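Local coordinates for protein fructose-bisphosphate aldolase (Thermus caldophilus, PDB 2FJK) that belongs to the class II fructose-bisphosphate aldolases, enzymes built on the TIM-barrel fold, at residues Glu237-Ala242 with Met296-Ser301; Glu7-Ala12 with Pro43-Leu48; Leu170-Gly175 with Ala195-Leu200; Glu216-Phe221 with Gly229-Ile234. All blocks are in the same frame, centred on the assembly; numbering follows the deposited sequence.

Contact 1 (Glu237-Ala242 with Met296-Ser301)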
loop_
_atom_site.group_PDB
_atom_site.type_symbol
_atom_site.label_atom_id
_atom_site.label_comp_id
_atom_site.label_asym_id
_atom_site.label_seq_id
_atom_site.Cartn_x
_atom_site.Cartn_y
_atom_site.Cartn_z
ATOM N N GLU A 237 3.384 40.863 -5.524
ATOM C CA GLU A 237 2.158 41.578 -5.865
ATOM C C GLU A 237 1.558 41.069 -7.175
ATOM O O GLU A 237 0.336 40.975 -7.309
ATOM C CB GLU A 237 2.424 43.084 -5.934
ATOM C CG GLU A 237 2.856 43.687 -4.589
ATOM C CD GLU A 237 1.848 43.426 -3.471
ATOM O OE1 GLU A 237 0.646 43.718 -3.670
ATOM O OE2 GLU A 237 2.255 42.935 -2.390
ATOM N N ASP A 238 2.411 40.727 -8.135
ATOM C CA ASP A 238 1.926 40.200 -9.402
ATOM C C ASP A 238 1.274 38.852 -9.160
ATOM O O ASP A 238 0.305 38.490 -9.827
ATOM C CB ASP A 238 3.063 40.068 -10.414
ATOM C CG ASP A 238 3.434 41.395 -11.029
ATOM O OD1 ASP A 238 2.502 42.114 -11.445
ATOM O OD2 ASP A 238 4.637 41.718 -11.105
ATOM N N ILE A 239 1.800 38.109 -8.194
ATOM C CA ILE A 239 1.210 36.819 -7.862
ATOM C C ILE A 239 -0.194 37.059 -7.279
ATOM O O ILE A 239 -1.143 36.356 -7.614
ATOM C CB ILE A 239 2.082 36.052 -6.829
ATOM C CG1 ILE A 239 3.402 35.625 -7.480
ATOM C CG2 ILE A 239 1.316 34.831 -6.286
ATOM C CD1 ILE A 239 3.253 34.562 -8.566
ATOM N N LYS A 240 -0.325 38.065 -6.424
ATOM C CA LYS A 240 -1.616 38.365 -5.809
ATOM C C LYS A 240 -2.690 38.774 -6.817
ATOM O O LYS A 240 -3.805 38.254 -6.801
ATOM C CB LYS A 240 -1.460 39.471 -4.759
ATOM C CG LYS A 240 -0.801 39.020 -3.471
ATOM C CD LYS A 240 -0.626 40.199 -2.530
ATOM C CE LYS A 240 0.005 39.772 -1.218
ATOM N NZ LYS A 240 0.223 40.938 -0.316
ATOM N N LYS A 241 -2.352 39.717 -7.685
ATOM C CA LYS A 241 -3.294 40.190 -8.691
ATOM C C LYS A 241 -3.666 39.033 -9.608
ATOM O O LYS A 241 -4.846 38.791 -9.872
ATOM C CB LYS A 241 -2.664 41.320 -9.503
ATOM C CG LYS A 241 -3.614 42.044 -10.445
ATOM C CD LYS A 241 -2.898 43.226 -11.078
ATOM C CE LYS A 241 -3.826 44.067 -11.944
ATOM N NZ LYS A 241 -3.130 45.279 -12.466
ATOM N N ALA A 242 -2.655 38.314 -10.084
ATOM C CA ALA A 242 -2.893 37.182 -10.972
ATOM C C ALA A 242 -3.865 36.208 -10.318
ATOM O O ALA A 242 -4.762 35.674 -10.977
ATOM C CB ALA A 242 -1.576 36.480 -11.302
HETATM N N MSE A 296 2.300 29.523 0.852
HETATM C CA MSE A 296 0.875 29.321 1.090
HETATM C C MSE A 296 0.235 30.594 1.660
HETATM O O MSE A 296 -0.941 30.850 1.417
HETATM C CB MSE A 296 0.656 28.140 2.038
HETATM C CG MSE A 296 1.160 26.822 1.477
HETATM SE SE MSE A 296 1.116 25.374 2.744
HETATM C CE MSE A 296 2.762 25.646 3.645
ATOM N N GLU A 297 1.003 31.383 2.413
ATOM C CA GLU A 297 0.490 32.641 2.962
ATOM C C GLU A 297 0.234 33.616 1.819
ATOM O O GLU A 297 -0.752 34.336 1.812
ATOM C CB GLU A 297 1.493 33.295 3.905
ATOM C CG GLU A 297 1.677 32.623 5.236
ATOM C CD GLU A 297 2.508 33.474 6.173
ATOM O OE1 GLU A 297 3.656 33.814 5.809
ATOM O OE2 GLU A 297 2.011 33.810 7.269
ATOM N N LEU A 298 1.150 33.641 0.862
ATOM C CA LEU A 298 1.031 34.523 -0.288
ATOM C C LEU A 298 -0.124 34.087 -1.186
ATOM O O LEU A 298 -0.808 34.918 -1.777
ATOM C CB LEU A 298 2.342 34.516 -1.079
ATOM C CG LEU A 298 2.393 35.289 -2.399
ATOM C CD1 LEU A 298 2.107 36.772 -2.145
ATOM C CD2 LEU A 298 3.766 35.101 -3.032
ATOM N N PHE A 299 -0.349 32.779 -1.265
ATOM C CA PHE A 299 -1.410 32.234 -2.110
ATOM C C PHE A 299 -2.804 32.317 -1.500
ATOM O O PHE A 299 -3.802 32.218 -2.211
ATOM C CB PHE A 299 -1.104 30.775 -2.478
ATOM C CG PHE A 299 0.176 30.592 -3.271
ATOM C CD1 PHE A 299 0.794 31.671 -3.897
ATOM C CD2 PHE A 299 0.741 29.324 -3.413
ATOM C CE1 PHE A 299 1.957 31.489 -4.655
ATOM C CE2 PHE A 299 1.900 29.131 -4.170
ATOM C CZ PHE A 299 2.509 30.217 -4.791
ATOM N N GLY A 300 -2.877 32.492 -0.184
ATOM C CA GLY A 300 -4.173 32.575 0.463
ATOM C C GLY A 300 -4.850 31.230 0.671
ATOM O O GLY A 300 -6.074 31.158 0.792
ATOM N N SER A 301 -4.061 30.160 0.714
ATOM C CA SER A 301 -4.608 28.822 0.920
ATOM C C SER A 301 -4.545 28.431 2.401
ATOM O O SER A 301 -4.927 27.322 2.781
ATOM C CB SER A 301 -3.820 27.795 0.103
ATOM O OG SER A 301 -2.510 27.658 0.627
#
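This is a small apolar helix-to-helix contact in a TIM-barrel fold, closed at its solvent side by the stem of a lysine: I239 and K240 of helix 236-244, which directly precedes strand 247-252, meet L298 and F299 at the end of helix 277-299, the last of the chain. About 184 Å² is buried between the segments. L298 covers the most surface, its two methyl branches parting over neighbouring residues. With CG anti to the backbone N (chi1 175°) it leans toward the other helix. CD1 of L298 lies 3.8 Å from CE of K240, against an extended chain that it meets nearly at a right angle. The other branch, CD2 of L298, is 4.1 Å from CG2 of I239. That same methyl, CG2 of I239, also sits at the rim of the F299 ring, near its plane and 3.8 Å from CE1, so one branch of the isoleucine is shared between leucine and phenylalanine. The extended K240 chain runs toward the start of its own helix, where the curled E237 side chain brings OE2 within 3.5 Å of NZ in a salt bridge; this probably helps keep the charge outside the apolar centre, with the methylenes along its exposed border. Just beyond F299 the backbone takes positive phi at G300, ending the helix. On the inner side both I239 and F299 rest on I250 of strand 247-252, and F299 also reaches T252; D238, on a different face of helix 236-244, forms a salt bridge with R186 and a hydrogen bond with H191.

Contact 2 (Glu7-Ala12 with Pro43-Leu48)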
loop_
_atom_site.group_PDB
_atom_site.type_symbol
_atom_site.label_atom_id
_atom_site.label_comp_id
_atom_site.label_asym_id
_atom_site.label_seq_id
_atom_site.Cartn_x
_atom_site.Cartn_y
_atom_site.Cartn_z
ATOM N N GLU A 7 -11.430 19.899 -7.878
ATOM C CA GLU A 7 -12.273 20.414 -6.805
ATOM C C GLU A 7 -11.452 21.379 -5.955
ATOM O O GLU A 7 -11.965 22.391 -5.477
ATOM C CB GLU A 7 -12.806 19.265 -5.944
ATOM C CG GLU A 7 -13.645 18.237 -6.708
ATOM C CD GLU A 7 -14.864 18.840 -7.399
ATOM O OE1 GLU A 7 -14.690 19.602 -8.373
ATOM O OE2 GLU A 7 -16.000 18.548 -6.967
ATOM N N ILE A 8 -10.175 21.060 -5.766
ATOM C CA ILE A 8 -9.284 21.933 -5.012
ATOM C C ILE A 8 -9.223 23.277 -5.737
ATOM O O ILE A 8 -9.470 24.327 -5.149
ATOM C CB ILE A 8 -7.835 21.399 -4.978
ATOM C CG1 ILE A 8 -7.774 20.036 -4.305
ATOM C CG2 ILE A 8 -6.944 22.386 -4.248
ATOM C CD1 ILE A 8 -6.357 19.539 -4.122
ATOM N N LEU A 9 -8.879 23.219 -7.024
ATOM C CA LEU A 9 -8.740 24.406 -7.863
ATOM C C LEU A 9 -10.042 25.156 -8.150
ATOM O O LEU A 9 -10.046 26.382 -8.196
ATOM C CB LEU A 9 -8.041 24.048 -9.188
ATOM C CG LEU A 9 -6.532 23.706 -9.230
ATOM C CD1 LEU A 9 -5.790 24.418 -8.096
ATOM C CD2 LEU A 9 -6.322 22.207 -9.120
ATOM N N ARG A 10 -11.139 24.435 -8.352
ATOM C CA ARG A 10 -12.417 25.093 -8.617
ATOM C C ARG A 10 -12.789 26.004 -7.462
ATOM O O ARG A 10 -13.230 27.137 -7.669
ATOM C CB ARG A 10 -13.530 24.068 -8.816
ATOM C CG ARG A 10 -13.607 23.506 -10.218
ATOM C CD ARG A 10 -14.754 22.530 -10.328
ATOM N NE ARG A 10 -14.951 22.088 -11.702
ATOM C CZ ARG A 10 -15.750 21.090 -12.052
ATOM N NH1 ARG A 10 -16.428 20.426 -11.123
ATOM N NH2 ARG A 10 -15.872 20.755 -13.330
ATOM N N LYS A 11 -12.605 25.500 -6.246
ATOM C CA LYS A 11 -12.909 26.266 -5.044
ATOM C C LYS A 11 -11.898 27.386 -4.862
ATOM O O LYS A 11 -12.200 28.415 -4.255
ATOM C CB LYS A 11 -12.918 25.350 -3.812
ATOM C CG LYS A 11 -14.188 24.508 -3.693
ATOM C CD LYS A 11 -14.271 23.765 -2.362
ATOM C CE LYS A 11 -15.646 23.129 -2.176
ATOM N NZ LYS A 11 -15.981 22.180 -3.282
ATOM N N ALA A 12 -10.696 27.184 -5.394
ATOM C CA ALA A 12 -9.650 28.189 -5.302
ATOM C C ALA A 12 -10.051 29.438 -6.088
ATOM O O ALA A 12 -10.023 30.552 -5.565
ATOM C CB ALA A 12 -8.333 27.629 -5.840
ATOM N N PRO A 43 -4.787 23.157 1.379
ATOM C CA PRO A 43 -4.832 22.089 0.379
ATOM C C PRO A 43 -3.474 22.213 -0.304
ATOM O O PRO A 43 -2.849 23.259 -0.196
ATOM C CB PRO A 43 -5.991 22.511 -0.521
ATOM C CG PRO A 43 -5.974 24.028 -0.411
ATOM C CD PRO A 43 -5.738 24.240 1.052
ATOM N N VAL A 44 -2.997 21.170 -0.975
ATOM C CA VAL A 44 -1.694 21.251 -1.626
ATOM C C VAL A 44 -1.579 20.269 -2.784
ATOM O O VAL A 44 -2.289 19.266 -2.838
ATOM C CB VAL A 44 -0.543 20.968 -0.616
ATOM C CG1 VAL A 44 -0.551 19.505 -0.206
ATOM C CG2 VAL A 44 0.810 21.350 -1.226
ATOM N N ILE A 45 -0.682 20.580 -3.712
ATOM C CA ILE A 45 -0.436 19.740 -4.873
ATOM C C ILE A 45 1.022 19.307 -4.895
ATOM O O ILE A 45 1.926 20.140 -4.808
ATOM C CB ILE A 45 -0.733 20.495 -6.190
ATOM C CG1 ILE A 45 -2.235 20.768 -6.308
ATOM C CG2 ILE A 45 -0.269 19.674 -7.386
ATOM C CD1 ILE A 45 -2.615 21.582 -7.532
ATOM N N LEU A 46 1.253 18.003 -4.987
ATOM C CA LEU A 46 2.613 17.486 -5.073
ATOM C C LEU A 46 2.918 17.339 -6.569
ATOM O O LEU A 46 2.279 16.555 -7.277
ATOM C CB LEU A 46 2.722 16.141 -4.347
ATOM C CG LEU A 46 2.538 16.239 -2.829
ATOM C CD1 LEU A 46 2.790 14.898 -2.171
ATOM C CD2 LEU A 46 3.516 17.250 -2.289
ATOM N N ALA A 47 3.876 18.122 -7.052
ATOM C CA ALA A 47 4.243 18.097 -8.463
ATOM C C ALA A 47 5.516 17.311 -8.718
ATOM O O ALA A 47 6.519 17.475 -8.023
ATOM C CB ALA A 47 4.402 19.535 -8.992
ATOM N N LEU A 48 5.464 16.441 -9.713
ATOM C CA LEU A 48 6.625 15.662 -10.069
ATOM C C LEU A 48 6.907 15.764 -11.560
ATOM O O LEU A 48 6.132 15.290 -12.376
ATOM C CB LEU A 48 6.434 14.195 -9.697
ATOM C CG LEU A 48 6.577 13.797 -8.232
ATOM C CD1 LEU A 48 5.342 14.241 -7.443
ATOM C CD2 LEU A 48 6.753 12.288 -8.158
#
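I8 is the first residue of helix 6-14 within 7-12 to meet the start of strand 44-47. Its bond to CB is directed at the strand, and both branches are used: CG2 of I8 packs 3.8 Å from CB of P43, while CD1, carried outward by an extended CG1 arm (chi2 -174°), comes within 4.3 Å of the carbonyl O of V44. The isoleucine thus touches both the proline and the first carbonyl of the strand. One residue on, L9 leaves the helix at an angle to the strand, but its end swings back, and CD2 of L9 and CD1 of I45 face each other tip to tip at 4.1 Å. The chi2 of L9, -28°, is far from staggered, and in this rotation CD2 is the branch that meets I45. R10 points to the outer face, where its NH1 forms a salt bridge with OE1 of E7 (3.4 Å), the hydrogen bond within it weak. A12 is again directed toward the strand but stops short of it, packing on Y17 and A248. All five touching residues are buried, and the contact is wholly apolar apart from the V44 carbonyl. The strand holds its place in the parallel sheet through backbone bonds of V44 to P74 and A76 and of I45 to G20 and F22. Around this point I8 also covers V19 and A76, L9 reaches K249, and I45 lies against K249 and A76, so helix 6-14 spans strands 19-23, 44-47, 75-78 and 247-252 near their beginnings, closing the N-terminal end of the barrel.

Contact 3 (Leu170-Gly175 with Ala195-Leu200)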
loop_
_atom_site.group_PDB
_atom_site.type_symbol
_atom_site.label_atom_id
_atom_site.label_comp_id
_atom_site.label_asym_id
_atom_site.label_seq_id
_atom_site.Cartn_x
_atom_site.Cartn_y
_atom_site.Cartn_z
ATOM N N LEU A 170 -5.694 24.323 -17.509
ATOM C CA LEU A 170 -5.109 25.287 -18.450
ATOM C C LEU A 170 -4.064 26.216 -17.847
ATOM O O LEU A 170 -4.378 27.126 -17.088
ATOM C CB LEU A 170 -6.176 26.150 -19.147
ATOM C CG LEU A 170 -5.554 27.258 -20.017
ATOM C CD1 LEU A 170 -4.736 26.619 -21.131
ATOM C CD2 LEU A 170 -6.626 28.171 -20.601
ATOM N N ALA A 171 -2.813 25.975 -18.212
ATOM C CA ALA A 171 -1.694 26.788 -17.758
ATOM C C ALA A 171 -1.553 27.911 -18.793
ATOM O O ALA A 171 -1.534 27.651 -19.998
ATOM C CB ALA A 171 -0.429 25.938 -17.710
ATOM N N VAL A 172 -1.466 29.153 -18.335
ATOM C CA VAL A 172 -1.357 30.270 -19.268
ATOM C C VAL A 172 0.011 30.935 -19.312
ATOM O O VAL A 172 0.765 30.913 -18.339
ATOM C CB VAL A 172 -2.420 31.349 -18.962
ATOM C CG1 VAL A 172 -3.808 30.717 -18.984
ATOM C CG2 VAL A 172 -2.143 31.999 -17.610
ATOM N N ALA A 173 0.316 31.528 -20.460
ATOM C CA ALA A 173 1.586 32.225 -20.677
ATOM C C ALA A 173 1.354 33.732 -20.615
ATOM O O ALA A 173 0.795 34.319 -21.546
ATOM C CB ALA A 173 2.165 31.844 -22.038
ATOM N N ILE A 174 1.786 34.364 -19.533
ATOM C CA ILE A 174 1.577 35.797 -19.391
ATOM C C ILE A 174 2.791 36.566 -18.906
ATOM O O ILE A 174 2.649 37.645 -18.326
ATOM C CB ILE A 174 0.423 36.085 -18.432
ATOM C CG1 ILE A 174 0.734 35.495 -17.048
ATOM C CG2 ILE A 174 -0.858 35.509 -19.001
ATOM C CD1 ILE A 174 -0.352 35.742 -16.016
ATOM N N GLY A 175 3.975 36.010 -19.131
ATOM C CA GLY A 175 5.180 36.693 -18.712
ATOM C C GLY A 175 6.101 35.953 -17.766
ATOM O O GLY A 175 7.182 36.462 -17.473
ATOM N N ALA A 195 -6.629 38.654 -17.477
ATOM C CA ALA A 195 -8.018 39.034 -17.250
ATOM C C ALA A 195 -8.928 38.622 -18.406
ATOM O O ALA A 195 -10.020 38.108 -18.178
ATOM C CB ALA A 195 -8.115 40.548 -17.006
ATOM N N ARG A 196 -8.481 38.841 -19.641
ATOM C CA ARG A 196 -9.279 38.477 -20.819
ATOM C C ARG A 196 -9.471 36.970 -20.924
ATOM O O ARG A 196 -10.567 36.484 -21.199
ATOM C CB ARG A 196 -8.607 38.957 -22.108
ATOM C CG ARG A 196 -8.542 40.459 -22.300
ATOM C CD ARG A 196 -7.963 40.767 -23.677
ATOM N NE ARG A 196 -7.839 42.196 -23.945
ATOM C CZ ARG A 196 -7.358 42.700 -25.079
ATOM N NH1 ARG A 196 -6.954 41.890 -26.050
ATOM N NH2 ARG A 196 -7.288 44.014 -25.246
ATOM N N ILE A 197 -8.384 36.236 -20.725
ATOM C CA ILE A 197 -8.410 34.780 -20.806
ATOM C C ILE A 197 -9.352 34.195 -19.755
ATOM O O ILE A 197 -10.073 33.232 -20.023
ATOM C CB ILE A 197 -6.981 34.216 -20.630
ATOM C CG1 ILE A 197 -6.047 34.903 -21.631
ATOM C CG2 ILE A 197 -6.963 32.716 -20.876
ATOM C CD1 ILE A 197 -4.576 34.705 -21.362
ATOM N N ALA A 198 -9.355 34.791 -18.566
ATOM C CA ALA A 198 -10.213 34.324 -17.480
ATOM C C ALA A 198 -11.676 34.546 -17.825
ATOM O O ALA A 198 -12.528 33.702 -17.535
ATOM C CB ALA A 198 -9.858 35.047 -16.177
ATOM N N LYS A 199 -11.961 35.683 -18.453
ATOM C CA LYS A 199 -13.324 36.021 -18.846
ATOM C C LYS A 199 -13.876 35.049 -19.876
ATOM O O LYS A 199 -15.089 34.895 -20.012
ATOM C CB LYS A 199 -13.386 37.449 -19.388
ATOM C CG LYS A 199 -12.946 38.510 -18.393
ATOM C CD LYS A 199 -13.261 39.906 -18.901
ATOM C CE LYS A 199 -12.822 40.968 -17.906
ATOM N NZ LYS A 199 -13.123 42.341 -18.390
ATOM N N LEU A 200 -12.986 34.386 -20.603
ATOM C CA LEU A 200 -13.415 33.445 -21.627
ATOM C C LEU A 200 -13.236 31.994 -21.198
ATOM O O LEU A 200 -13.894 31.097 -21.725
ATOM C CB LEU A 200 -12.644 33.704 -22.927
ATOM C CG LEU A 200 -12.668 35.147 -23.451
ATOM C CD1 LEU A 200 -12.147 35.178 -24.886
ATOM C CD2 LEU A 200 -14.090 35.696 -23.401
#
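I197 of helix 191-200 packs against V172 and I174, two residues on the same side of the chain that leads out of the short, weakly bonded strand at about 171-172. With chi1 at -53°, CG2 of I197 stands anti to its backbone N and the CG1 arm anti to the carbonyl carbon, which splits the side chain into two separate points of contact. CG2 of I197 lies 4.2 Å from CG1 of V172, the two side chains running past one another in opposite senses. The longer arm is nearly straight and carries CD1 of I197 on to CG2 of I174, at a looser 4.5 Å. In V172, chi1 of -56° places CG1 beside the backbone N, and it is this branch that meets the helix. I174 instead has its CG1 branch between backbone N and carbonyl carbon, leaving CG2 to meet the helix. These three residues are buried, and the packing rests on methyl groups alone. On the far side of the strand, A171 faces H208, E130 and E132. Backbone bonds join L170 and V172 to V206 and A171 to A131, placing this weak strand between 128-133 and 205-207; helix 191-200, which connects it in sequence to 205-207, covers its outer face as the helix of a beta-alpha-beta unit, while V172 and I197 both touch T153 and I197 reaches P155 of helix 155-164.

Contact 4 (Glu216-Phe221 with Gly229-Ile234)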
loop_
_atom_site.group_PDB
_atom_site.type_symbol
_atom_site.label_atom_id
_atom_site.label_comp_id
_atom_site.label_asym_id
_atom_site.label_seq_id
_atom_site.Cartn_x
_atom_site.Cartn_y
_atom_site.Cartn_z
ATOM N N GLU A 216 17.116 37.944 -0.372
ATOM C CA GLU A 216 17.763 37.438 0.829
ATOM C C GLU A 216 18.230 36.001 0.613
ATOM O O GLU A 216 19.321 35.627 1.038
ATOM C CB GLU A 216 16.810 37.520 2.035
ATOM C CG GLU A 216 15.322 37.559 1.685
ATOM C CD GLU A 216 14.886 38.888 1.067
ATOM O OE1 GLU A 216 15.102 39.943 1.707
ATOM O OE2 GLU A 216 14.322 38.875 -0.053
ATOM N N LEU A 217 17.403 35.202 -0.058
ATOM C CA LEU A 217 17.745 33.810 -0.341
ATOM C C LEU A 217 18.955 33.782 -1.268
ATOM O O LEU A 217 19.924 33.059 -1.029
ATOM C CB LEU A 217 16.554 33.089 -0.992
ATOM C CG LEU A 217 16.784 31.673 -1.546
ATOM C CD1 LEU A 217 17.560 30.820 -0.551
ATOM C CD2 LEU A 217 15.443 31.038 -1.872
ATOM N N VAL A 218 18.896 34.582 -2.327
ATOM C CA VAL A 218 20.005 34.661 -3.271
ATOM C C VAL A 218 21.290 34.951 -2.492
ATOM O O VAL A 218 22.287 34.247 -2.642
ATOM C CB VAL A 218 19.778 35.789 -4.303
ATOM C CG1 VAL A 218 20.996 35.930 -5.210
ATOM C CG2 VAL A 218 18.530 35.501 -5.121
ATOM N N GLU A 219 21.245 35.978 -1.641
ATOM C CA GLU A 219 22.400 36.389 -0.841
ATOM C C GLU A 219 22.835 35.341 0.180
ATOM O O GLU A 219 24.023 35.213 0.488
ATOM C CB GLU A 219 22.100 37.726 -0.146
ATOM C CG GLU A 219 21.798 38.855 -1.138
ATOM C CD GLU A 219 21.648 40.226 -0.487
ATOM O OE1 GLU A 219 22.590 40.659 0.210
ATOM O OE2 GLU A 219 20.595 40.877 -0.684
ATOM N N ARG A 220 21.874 34.590 0.703
ATOM C CA ARG A 220 22.172 33.544 1.673
ATOM C C ARG A 220 22.936 32.442 0.940
ATOM O O ARG A 220 23.883 31.860 1.466
ATOM C CB ARG A 220 20.871 32.987 2.242
ATOM C CG ARG A 220 21.030 32.031 3.402
ATOM C CD ARG A 220 19.657 31.544 3.844
ATOM N NE ARG A 220 19.651 31.012 5.202
ATOM C CZ ARG A 220 20.278 29.906 5.580
ATOM N NH1 ARG A 220 20.967 29.203 4.693
ATOM N NH2 ARG A 220 20.212 29.502 6.841
ATOM N N PHE A 221 22.510 32.172 -0.287
ATOM C CA PHE A 221 23.128 31.150 -1.123
ATOM C C PHE A 221 24.562 31.558 -1.454
ATOM O O PHE A 221 25.492 30.756 -1.323
ATOM C CB PHE A 221 22.310 30.980 -2.409
ATOM C CG PHE A 221 22.884 29.981 -3.369
ATOM C CD1 PHE A 221 23.047 28.650 -2.999
ATOM C CD2 PHE A 221 23.263 30.370 -4.653
ATOM C CE1 PHE A 221 23.578 27.722 -3.889
ATOM C CE2 PHE A 221 23.795 29.449 -5.550
ATOM C CZ PHE A 221 23.952 28.122 -5.165
ATOM N N GLY A 229 23.762 34.464 -10.497
ATOM C CA GLY A 229 23.753 35.794 -11.086
ATOM C C GLY A 229 22.703 36.749 -10.549
ATOM O O GLY A 229 22.360 36.725 -9.363
ATOM N N GLU A 230 22.206 37.614 -11.427
ATOM C CA GLU A 230 21.178 38.564 -11.043
ATOM C C GLU A 230 19.855 37.819 -10.971
ATOM O O GLU A 230 18.986 37.991 -11.823
ATOM C CB GLU A 230 21.059 39.690 -12.069
ATOM C CG GLU A 230 22.275 40.569 -12.204
ATOM C CD GLU A 230 21.956 41.848 -12.950
ATOM O OE1 GLU A 230 21.173 42.665 -12.413
ATOM O OE2 GLU A 230 22.481 42.034 -14.071
ATOM N N ALA A 231 19.718 36.972 -9.959
ATOM C CA ALA A 231 18.498 36.209 -9.784
ATOM C C ALA A 231 17.348 37.194 -9.724
ATOM O O ALA A 231 17.441 38.229 -9.066
ATOM C CB ALA A 231 18.564 35.400 -8.503
ATOM N N SER A 232 16.271 36.875 -10.425
ATOM C CA SER A 232 15.096 37.730 -10.459
ATOM C C SER A 232 13.871 36.831 -10.586
ATOM O O SER A 232 13.770 36.040 -11.517
ATOM C CB SER A 232 15.189 38.691 -11.653
ATOM O OG SER A 232 14.058 39.544 -11.725
ATOM N N GLY A 233 12.952 36.938 -9.638
ATOM C CA GLY A 233 11.763 36.109 -9.688
ATOM C C GLY A 233 10.522 36.943 -9.898
ATOM O O GLY A 233 10.619 38.158 -10.056
ATOM N N ILE A 234 9.359 36.296 -9.900
ATOM C CA ILE A 234 8.093 36.995 -10.094
ATOM C C ILE A 234 7.732 37.743 -8.821
ATOM O O ILE A 234 7.802 37.193 -7.716
ATOM C CB ILE A 234 6.947 36.022 -10.448
ATOM C CG1 ILE A 234 7.332 35.158 -11.659
ATOM C CG2 ILE A 234 5.682 36.804 -10.742
ATOM C CD1 ILE A 234 7.687 35.925 -12.896
#
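V218 of helix 215-223 and A231 of the following loop make the tight part of this contact, a methyl-to-methyl meeting in which CG2 of V218 lies only 3.4 Å from CB of A231, less than the usual van der Waals spacing. The other branch, CG1 of V218, is 4.1 Å from the same CB, so the alanine methyl fits against the fork of the valine. Chi1 of 175° sets CG1 anti to the backbone N and CG2 anti to the carbonyl carbon, and both branches then face the loop. V218 is buried here, with I228 also against it, and A231 has V213 as a further neighbour. The packing then slackens toward the solvent-exposed G229, whose carbonyl O is 4.4 Å from CG1 of V218. G229 and A231 are brought close by an inverse gamma turn centred on E230, with a weak bond of 2.7 Å from N of A231 to O of G229. The turn throws the E230 side chain away from the helix toward solvent. The remainder of the loop is held by others: S232 OG bonds to the carbonyls of G183 and G185, and its backbone pairs with A180 and K182. F221, on the helix, packs on P272 of a second subunit. Only 88 Å² is buried between the segments, a small contact between a helix and the loop that follows it. I234 is hydrogen-bonded through its backbone to S211, which with K182 lines the 1,3-dihydroxyacetonephosphate pocket of this TIM barrel.

Contact 1 touches both contact 2 and contact 4: its S301 O lies 3.6 Å from CD of P43 in contact 2, and CD1 of I239 is 4.0 Å from CG2 of I234 in contact 4. Contact 3 touches none of the others, though its nearest atoms come within about 5 Å of contacts 1 and 4. Contacts 2 and 4 stand on opposite sides of the chain's centre, their centres about 27 Å apart. The bound 1,3-dihydroxyacetonephosphate is about 9 Å from the side chain of I239, 10 Å from that of I45, and 11 Å from those of V172 and A231. All four are thus packing contacts outside its first shell, although I234 of contact 4 bonds to the pocket residue S211.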